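Local coordinates for ESX-1 secretion system protein EccA1 (Mycobacterium tuberculosis, PDB 4F3V) that probably supplies energy, as an ATPase with a TPR-type N-terminal domain, for export of virulence factors through the ESX-1 type VII secretion system, at residues Ile94-Pro97 / Leu102-Thr105; Ala170-Val175 / Glu204-Ala209; Val179-Ala182 / Thr188-Glu191. One frame throughout, in Å; residues are numbered along the deposited sequence.

Interaction 1. Residues Ile94-Pro97 / Leu102-Thr105; sequences ITYP and LAIT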
ATOM      1  N   ILE A  94       2.908   4.883   2.690  1.00 21.98           N
ATOM      2  CA  ILE A  94       2.868   4.277   4.015  1.00 21.22           C
ATOM      3  C   ILE A  94       3.626   2.956   3.943  1.00 20.33           C
ATOM      4  O   ILE A  94       3.354   2.111   3.067  1.00 19.05           O
ATOM      5  CB  ILE A  94       1.395   4.039   4.487  1.00 20.82           C
ATOM      6  CG1 ILE A  94       0.578   5.352   4.424  1.00 21.61           C
ATOM      7  CG2 ILE A  94       1.335   3.430   5.886  1.00 19.80           C
ATOM      8  CD1 ILE A  94      -0.915   5.200   4.607  1.00 21.12           C
ATOM      9  N   THR A  95       4.577   2.767   4.848  1.00 20.57           N
ATOM     10  CA  THR A  95       5.286   1.488   4.911  1.00 19.97           C
ATOM     11  C   THR A  95       5.017   0.814   6.245  1.00 20.29           C
ATOM     12  O   THR A  95       4.554   1.463   7.194  1.00 20.93           O
ATOM     13  CB  THR A  95       6.791   1.689   4.640  1.00 20.75           C
ATOM     14  OG1 THR A  95       7.342   2.558   5.627  1.00 20.77           O
ATOM     15  CG2 THR A  95       6.972   2.328   3.274  1.00 20.51           C
ATOM     16  N   TYR A  96       5.337  -0.474   6.324  1.00 19.60           N
ATOM     17  CA  TYR A  96       5.065  -1.295   7.496  1.00 19.91           C
ATOM     18  C   TYR A  96       6.285  -2.211   7.708  1.00 19.05           C
ATOM     19  O   TYR A  96       6.810  -2.746   6.735  1.00 18.21           O
ATOM     20  CB  TYR A  96       3.801  -2.127   7.224  1.00 20.12           C
ATOM     21  CG  TYR A  96       3.219  -2.712   8.462  1.00 20.64           C
ATOM     22  CD1 TYR A  96       2.399  -1.942   9.295  1.00 20.85           C
ATOM     23  CD2 TYR A  96       3.495  -4.029   8.826  1.00 20.18           C
ATOM     24  CE1 TYR A  96       1.896  -2.469  10.468  1.00 21.06           C
ATOM     25  CE2 TYR A  96       2.991  -4.559   9.989  1.00 20.55           C
ATOM     26  CZ  TYR A  96       2.189  -3.778  10.808  1.00 21.10           C
ATOM     27  OH  TYR A  96       1.675  -4.328  11.953  1.00 21.50           O
ATOM     28  N   PRO A  97       6.760  -2.359   8.951  1.00 18.92           N
ATOM     29  CA  PRO A  97       7.937  -3.213   9.191  1.00 18.89           C
ATOM     30  C   PRO A  97       7.652  -4.717   9.073  1.00 18.28           C
ATOM     31  O   PRO A  97       6.615  -5.193   9.526  1.00 17.64           O
ATOM     32  CB  PRO A  97       8.345  -2.840  10.623  1.00 19.52           C
ATOM     33  CG  PRO A  97       7.047  -2.506  11.280  1.00 19.40           C
ATOM     34  CD  PRO A  97       6.274  -1.751  10.200  1.00 19.68           C
ATOM     35  N   LEU A 102       2.425 -11.538   8.866  1.00 17.64           N
ATOM     36  CA  LEU A 102       1.388 -10.537   8.599  1.00 17.74           C
ATOM     37  C   LEU A 102       1.897  -9.458   7.641  1.00 16.90           C
ATOM     38  O   LEU A 102       1.220  -9.115   6.667  1.00 16.51           O
ATOM     39  CB  LEU A 102       0.928  -9.878   9.897  1.00 18.71           C
ATOM     40  CG  LEU A 102      -0.198  -8.832   9.743  1.00 19.94           C
ATOM     41  CD1 LEU A 102      -1.420  -9.447   9.062  1.00 20.75           C
ATOM     42  CD2 LEU A 102      -0.590  -8.314  11.119  1.00 21.58           C
ATOM     43  N   ALA A 103       3.083  -8.913   7.918  1.00 16.26           N
ATOM     44  CA  ALA A 103       3.670  -7.872   7.055  1.00 15.88           C
ATOM     45  C   ALA A 103       3.817  -8.335   5.604  1.00 15.95           C
ATOM     46  O   ALA A 103       3.567  -7.571   4.660  1.00 14.81           O
ATOM     47  CB  ALA A 103       5.022  -7.416   7.586  1.00 15.49           C
ATOM     48  N   ILE A 104       4.228  -9.591   5.430  1.00 16.09           N
ATOM     49  CA  ILE A 104       4.434 -10.122   4.094  1.00 15.96           C
ATOM     50  C   ILE A 104       3.094 -10.185   3.369  1.00 16.37           C
ATOM     51  O   ILE A 104       3.010  -9.826   2.176  1.00 15.94           O
ATOM     52  CB  ILE A 104       5.046 -11.530   4.095  1.00 16.08           C
ATOM     53  CG1 ILE A 104       6.359 -11.576   4.908  1.00 16.57           C
ATOM     54  CG2 ILE A 104       5.265 -12.003   2.659  1.00 15.87           C
ATOM     55  CD1 ILE A 104       6.885 -12.987   5.060  1.00 17.10           C
ATOM     56  N   THR A 105       2.056 -10.623   4.093  1.00 16.53           N
ATOM     57  CA  THR A 105       0.690 -10.703   3.560  1.00 17.06           C
ATOM     58  C   THR A 105       0.223  -9.344   3.057  1.00 17.09           C
ATOM     59  O   THR A 105      -0.303  -9.217   1.934  1.00 15.90           O
ATOM     60  CB  THR A 105      -0.316 -11.153   4.646  1.00 17.78           C
ATOM     61  OG1 THR A 105       0.071 -12.400   5.226  1.00 19.42           O
ATOM     62  CG2 THR A 105      -1.752 -11.268   4.097  1.00 18.14           C
TER
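Y96 and P97, at the end of strand 95-97, meet the first turn of helix 101-115 through one methyl group, CB of A103. Upstream, I94 and T95 fasten the segment to its antiparallel partner: the backbone of I94 pairs with I87, and T95 OG1 is hydrogen-bonded to R84 NE. At Y96, whose backbone pairs with I85, the side chain turns to the helix. Its CG stands anti to the backbone nitrogen (chi1 -164°), which puts the ring beside its own carbonyl, next to P97, with an edge toward A103. The methyl lies close to the ring plane, A103 CB 3.9 Å from Y96 CD2: an edge contact, not a stack. On one face of the ring sits P97 CD, 3.6 Å above the plane and offset toward the rim. The CB of P97 points away from the helix, and the backbone makes the contact: P97 O comes within 3.4 Å of A103 CB. Y96 and L102 both also lean on L136 of helix 134-147. The arrangement is a short strand-to-helix connection: the end of the second strand of a two-stranded antiparallel sheet rests on the first turn of the following helix, in a predominantly helical TPR-type domain.

Interaction 2. Residues Ala170-Val175 / Glu204-Ala209; sequences AGAAGV and EACARA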
ATOM      1  N   ALA A 170      -6.090   4.872  11.423  1.00 28.01           N
ATOM      2  CA  ALA A 170      -7.436   5.485  11.473  1.00 27.76           C
ATOM      3  C   ALA A 170      -7.503   6.766  10.626  1.00 25.45           C
ATOM      4  O   ALA A 170      -8.470   7.009   9.885  1.00 24.09           O
ATOM      5  CB  ALA A 170      -7.848   5.758  12.921  1.00 29.10           C
ATOM      6  N   GLY A 171      -6.432   7.548  10.704  1.00 25.19           N
ATOM      7  CA  GLY A 171      -6.263   8.725   9.857  1.00 23.83           C
ATOM      8  C   GLY A 171      -6.191   8.385   8.379  1.00 22.30           C
ATOM      9  O   GLY A 171      -6.880   9.019   7.564  1.00 21.05           O
ATOM     10  N   ALA A 172      -5.361   7.393   8.026  1.00 21.50           N
ATOM     11  CA  ALA A 172      -5.294   6.928   6.634  1.00 20.64           C
ATOM     12  C   ALA A 172      -6.678   6.472   6.129  1.00 19.87           C
ATOM     13  O   ALA A 172      -7.059   6.723   4.973  1.00 19.01           O
ATOM     14  CB  ALA A 172      -4.273   5.803   6.478  1.00 20.58           C
ATOM     15  N   ALA A 173      -7.418   5.793   6.998  1.00 20.25           N
ATOM     16  CA  ALA A 173      -8.737   5.314   6.669  1.00 19.85           C
ATOM     17  C   ALA A 173      -9.689   6.467   6.342  1.00 19.82           C
ATOM     18  O   ALA A 173     -10.529   6.337   5.444  1.00 20.11           O
ATOM     19  CB  ALA A 173      -9.290   4.487   7.815  1.00 20.96           C
ATOM     20  N   GLY A 174      -9.567   7.565   7.083  1.00 19.84           N
ATOM     21  CA  GLY A 174     -10.300   8.795   6.807  1.00 19.88           C
ATOM     22  C   GLY A 174      -9.968   9.365   5.434  1.00 18.89           C
ATOM     23  O   GLY A 174     -10.859   9.811   4.719  1.00 19.28           O
ATOM     24  N   VAL A 175      -8.694   9.314   5.051  1.00 18.35           N
ATOM     25  CA  VAL A 175      -8.310   9.663   3.687  1.00 17.64           C
ATOM     26  C   VAL A 175      -9.004   8.759   2.659  1.00 17.25           C
ATOM     27  O   VAL A 175      -9.578   9.245   1.669  1.00 16.95           O
ATOM     28  CB  VAL A 175      -6.786   9.613   3.489  1.00 17.78           C
ATOM     29  CG1 VAL A 175      -6.448   9.978   2.033  1.00 17.36           C
ATOM     30  CG2 VAL A 175      -6.091  10.575   4.460  1.00 18.02           C
ATOM     31  N   GLU A 204       0.526  13.900   6.541  1.00 27.69           N
ATOM     32  CA  GLU A 204       1.741  14.073   5.759  1.00 29.24           C
ATOM     33  C   GLU A 204       1.938  12.925   4.757  1.00 27.06           C
ATOM     34  O   GLU A 204       2.204  13.165   3.579  1.00 25.29           O
ATOM     35  CB  GLU A 204       2.967  14.257   6.664  1.00 33.42           C
ATOM     36  CG  GLU A 204       4.301  14.245   5.921  1.00 38.02           C
ATOM     37  CD  GLU A 204       5.442  14.955   6.688  1.00 44.33           C
ATOM     38  OE1 GLU A 204       5.942  14.406   7.700  1.00 48.78           O
ATOM     39  OE2 GLU A 204       5.856  16.068   6.269  1.00 49.13           O
ATOM     40  N   ALA A 205       1.784  11.684   5.219  1.00 25.94           N
ATOM     41  CA  ALA A 205       1.959  10.517   4.346  1.00 25.26           C
ATOM     42  C   ALA A 205       0.972  10.525   3.184  1.00 23.72           C
ATOM     43  O   ALA A 205       1.299  10.028   2.119  1.00 23.87           O
ATOM     44  CB  ALA A 205       1.808   9.217   5.124  1.00 25.34           C
ATOM     45  N   CYS A 206      -0.210  11.100   3.398  1.00 22.67           N
ATOM     46  CA  CYS A 206      -1.283  11.092   2.409  1.00 21.91           C
ATOM     47  C   CYS A 206      -1.510  12.500   1.789  1.00 21.71           C
ATOM     48  O   CYS A 206      -2.543  12.757   1.176  1.00 20.96           O
ATOM     49  CB  CYS A 206      -2.575  10.569   3.052  1.00 21.38           C
ATOM     50  SG  CYS A 206      -2.480   8.870   3.729  1.00 22.56           S
ATOM     51  N   ALA A 207      -0.506  13.371   1.898  1.00 23.02           N
ATOM     52  CA  ALA A 207      -0.643  14.775   1.489  1.00 22.82           C
ATOM     53  C   ALA A 207      -1.064  14.924   0.036  1.00 22.57           C
ATOM     54  O   ALA A 207      -1.870  15.773  -0.291  1.00 21.31           O
ATOM     55  CB  ALA A 207       0.657  15.547   1.743  1.00 23.32           C
ATOM     56  N   ARG A 208      -0.522  14.085  -0.832  1.00 23.89           N
ATOM     57  CA  ARG A 208      -0.783  14.215  -2.258  1.00 24.63           C
ATOM     58  C   ARG A 208      -2.238  13.907  -2.651  1.00 22.86           C
ATOM     59  O   ARG A 208      -2.866  14.706  -3.372  1.00 22.37           O
ATOM     60  CB  ARG A 208       0.184  13.355  -3.043  1.00 27.17           C
ATOM     61  CG  ARG A 208       1.609  13.863  -2.895  1.00 30.75           C
ATOM     62  CD  ARG A 208       2.590  12.901  -3.513  1.00 33.98           C
ATOM     63  NE  ARG A 208       2.365  12.824  -4.947  1.00 36.83           N
ATOM     64  CZ  ARG A 208       2.644  11.780  -5.720  1.00 39.97           C
ATOM     65  NH1 ARG A 208       3.138  10.654  -5.224  1.00 40.80           N
ATOM     66  NH2 ARG A 208       2.387  11.865  -7.020  1.00 43.29           N
ATOM     67  N   ALA A 209      -2.764  12.775  -2.174  1.00 20.71           N
ATOM     68  CA  ALA A 209      -4.160  12.413  -2.427  1.00 19.72           C
ATOM     69  C   ALA A 209      -5.107  13.393  -1.737  1.00 18.96           C
ATOM     70  O   ALA A 209      -6.135  13.764  -2.286  1.00 18.63           O
ATOM     71  CB  ALA A 209      -4.458  10.979  -1.957  1.00 20.00           C
TER
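No aromatic ring, amide or other flat side chain takes part where V175 and A172 meet C206; the surfaces that touch are methyl groups, a methylene and a sulfur, so there is neither face nor edge to orient. The tightest fit is between V175 and C206. Both methyls of the valine face the cysteine methylene from the same side, V175 CG2 at 3.8 Å and V175 CG1 at 4.0 Å from C206 CB, and V175 CG2 also approaches the sulfur, C206 SG, at 4.1 Å. The thiol is swung back beside its own backbone nitrogen, anti to the carbonyl carbon (chi1 -60°), and thereby reaches along helix 167-183 toward A172, one turn before V175. That second approach is looser: C206 SG stays 4.5 Å from A172 CB. The backbones remain 7.2 Å apart at their nearest CA atoms, those of A172 and C206. C206 occupies the N-cap position of helix 207-221, and a type I turn from E204 to A207 leads the chain into that helix, closed by A207 N to E204 O. Just beyond, R208 forms a salt bridge with E240, while the backbone of A205 bonds with D93. All three touching residues are buried. Here, in a TPR-type helical domain, small apolar packing joins the middle of helix 167-183 to the N-terminal end of helix 207-221, two helices on in the chain.

Interaction 3. Residues Val179-Ala182 / Thr188-Glu191; sequences VAAA and TEAE. With SO4 (sulfate ion), chain G.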
ATOM      1  N   VAL A 179     -11.506  10.056  -0.240  1.00 18.64           N
ATOM      2  CA  VAL A 179     -11.249   9.758  -1.637  1.00 18.10           C
ATOM      3  C   VAL A 179     -12.428   9.025  -2.288  1.00 19.07           C
ATOM      4  O   VAL A 179     -12.853   9.378  -3.401  1.00 19.54           O
ATOM      5  CB  VAL A 179      -9.927   9.000  -1.795  1.00 17.87           C
ATOM      6  CG1 VAL A 179      -9.781   8.431  -3.198  1.00 18.09           C
ATOM      7  CG2 VAL A 179      -8.754   9.950  -1.438  1.00 18.08           C
ATOM      8  N   ALA A 180     -12.915   7.980  -1.615  1.00 19.06           N
ATOM      9  CA  ALA A 180     -14.081   7.227  -2.080  1.00 19.83           C
ATOM     10  C   ALA A 180     -15.295   8.166  -2.256  1.00 20.23           C
ATOM     11  O   ALA A 180     -15.983   8.128  -3.281  1.00 21.20           O
ATOM     12  CB  ALA A 180     -14.400   6.068  -1.112  1.00 18.60           C
ATOM     13  N   ALA A 181     -15.548   9.029  -1.268  1.00 20.56           N
ATOM     14  CA  ALA A 181     -16.645  10.026  -1.375  1.00 20.59           C
ATOM     15  C   ALA A 181     -16.509  10.941  -2.584  1.00 21.05           C
ATOM     16  O   ALA A 181     -17.460  11.135  -3.334  1.00 21.66           O
ATOM     17  CB  ALA A 181     -16.740  10.868  -0.121  1.00 20.67           C
ATOM     18  N   ALA A 182     -15.312  11.471  -2.795  1.00 20.64           N
ATOM     19  CA  ALA A 182     -15.036  12.329  -3.954  1.00 20.89           C
ATOM     20  C   ALA A 182     -15.310  11.621  -5.281  1.00 21.70           C
ATOM     21  O   ALA A 182     -15.945  12.193  -6.173  1.00 22.77           O
ATOM     22  CB  ALA A 182     -13.607  12.829  -3.892  1.00 19.92           C
ATOM     23  N   THR A 188     -18.989  17.505  -0.832  1.00 27.85           N
ATOM     24  CA  THR A 188     -18.995  18.159   0.472  1.00 28.81           C
ATOM     25  C   THR A 188     -18.479  17.215   1.547  1.00 27.83           C
ATOM     26  O   THR A 188     -17.663  17.606   2.380  1.00 27.07           O
ATOM     27  CB  THR A 188     -20.391  18.690   0.854  1.00 30.93           C
ATOM     28  OG1 THR A 188     -20.705  19.780  -0.012  1.00 31.74           O
ATOM     29  CG2 THR A 188     -20.420  19.204   2.299  1.00 31.46           C
ATOM     30  N   GLU A 189     -18.971  15.972   1.529  1.00 27.93           N
ATOM     31  CA  GLU A 189     -18.489  14.944   2.437  1.00 27.51           C
ATOM     32  C   GLU A 189     -16.974  14.713   2.248  1.00 25.24           C
ATOM     33  O   GLU A 189     -16.241  14.618   3.235  1.00 24.12           O
ATOM     34  CB  GLU A 189     -19.287  13.640   2.239  1.00 28.99           C
ATOM     35  CG  GLU A 189     -18.724  12.463   3.032  1.00 29.12           C
ATOM     36  CD  GLU A 189     -19.556  11.200   2.965  1.00 29.96           C
ATOM     37  OE1 GLU A 189     -20.624  11.163   2.293  1.00 30.78           O
ATOM     38  OE2 GLU A 189     -19.113  10.221   3.592  1.00 30.50           O
ATOM     39  N   ALA A 190     -16.529  14.603   0.995  1.00 23.37           N
ATOM     40  CA  ALA A 190     -15.105  14.446   0.684  1.00 23.08           C
ATOM     41  C   ALA A 190     -14.270  15.563   1.320  1.00 23.68           C
ATOM     42  O   ALA A 190     -13.262  15.304   1.956  1.00 22.88           O
ATOM     43  CB  ALA A 190     -14.863  14.413  -0.818  1.00 22.26           C
ATOM     44  N   GLU A 191     -14.732  16.797   1.201  1.00 25.19           N
ATOM     45  CA  GLU A 191     -14.011  17.940   1.773  1.00 26.26           C
ATOM     46  C   GLU A 191     -13.941  17.896   3.287  1.00 26.48           C
ATOM     47  O   GLU A 191     -12.876  18.108   3.847  1.00 25.55           O
ATOM     48  CB  GLU A 191     -14.634  19.241   1.291  1.00 27.98           C
ATOM     49  CG  GLU A 191     -14.422  19.455  -0.194  1.00 28.34           C
ATOM     50  CD  GLU A 191     -15.436  20.392  -0.826  1.00 30.52           C
ATOM     51  OE1 GLU A 191     -16.436  20.739  -0.170  1.00 30.80           O
ATOM     52  OE2 GLU A 191     -15.227  20.757  -2.011  1.00 32.54           O
TER
HETATM   53  S   SO4 G1005     -21.993  18.269  -3.052  1.00 69.36           S
HETATM   54  O1  SO4 G1005     -23.386  18.760  -2.987  1.00 70.10           O
HETATM   55  O2  SO4 G1005     -21.105  19.433  -3.308  1.00 63.03           O
HETATM   56  O3  SO4 G1005     -21.664  17.593  -1.772  1.00 60.22           O
HETATM   57  O4  SO4 G1005     -21.859  17.279  -4.148  1.00 70.58           O
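This is close alanine-to-alanine packing between two consecutive helices, 167-183 and 187-198, which a short connection folds back on each other so that the segments run in roughly opposite directions. A190 is central to it. Its methyl pushes against the backbone as well as the side chain of A182: A190 CB lies 3.6 Å from A182 N and 3.7 Å from A182 CB. A181 answers from the neighbouring position, with A181 CB 3.9 Å from A190 N. Because each of these side chains is a single methyl, the CA atoms of A182 and A190 approach to 5.1 Å. E189 flanks the pair, its CG anti to the backbone nitrogen (chi1 173°) and 4.1 Å from A181 CB; the extended chain passes the methyl with CG and CD, and OE2 continues to a salt bridge with R193. Y213 of helix 207-221 also touches A182. In the first turn of helix 187-198, T188 grips one sulfate oxygen twice: O3 accepts from T188 N at 2.8 Å, with an N-H...O angle of 157°, and from T188 OG1. Q221 NE2 binds the same ion. The chemistry is thus divided: the helix interface is made by methyls packed on methyls and backbone, without hydrogen bonds between the segments, whereas the helix start, whose amides would favour an anion, takes up a sulfate probably from the crystallisation liquor.

Overall arrangement
Interactions 2 and 3 are buried and share helix 167-183, which meets the start of helix 207-221 in one and the adjacent helix 187-198 in the other. Interaction 1 is only partly buried and belongs to the small sheet and helix 101-115, yet it is physically joined to interaction 2: I94 CD1 packs at 3.9 Å on A172 CB and also touches C206 SG. Interaction 3 touches no part of interaction 1 and lies farther from the chain centre. None has a hydrogen bond between its segments; interaction 1 sets an aromatic edge and a carbonyl oxygen on a methyl, while interactions 2 and 3 pack small side chains, the latter beside a helix start that holds a sulfate in the crystal.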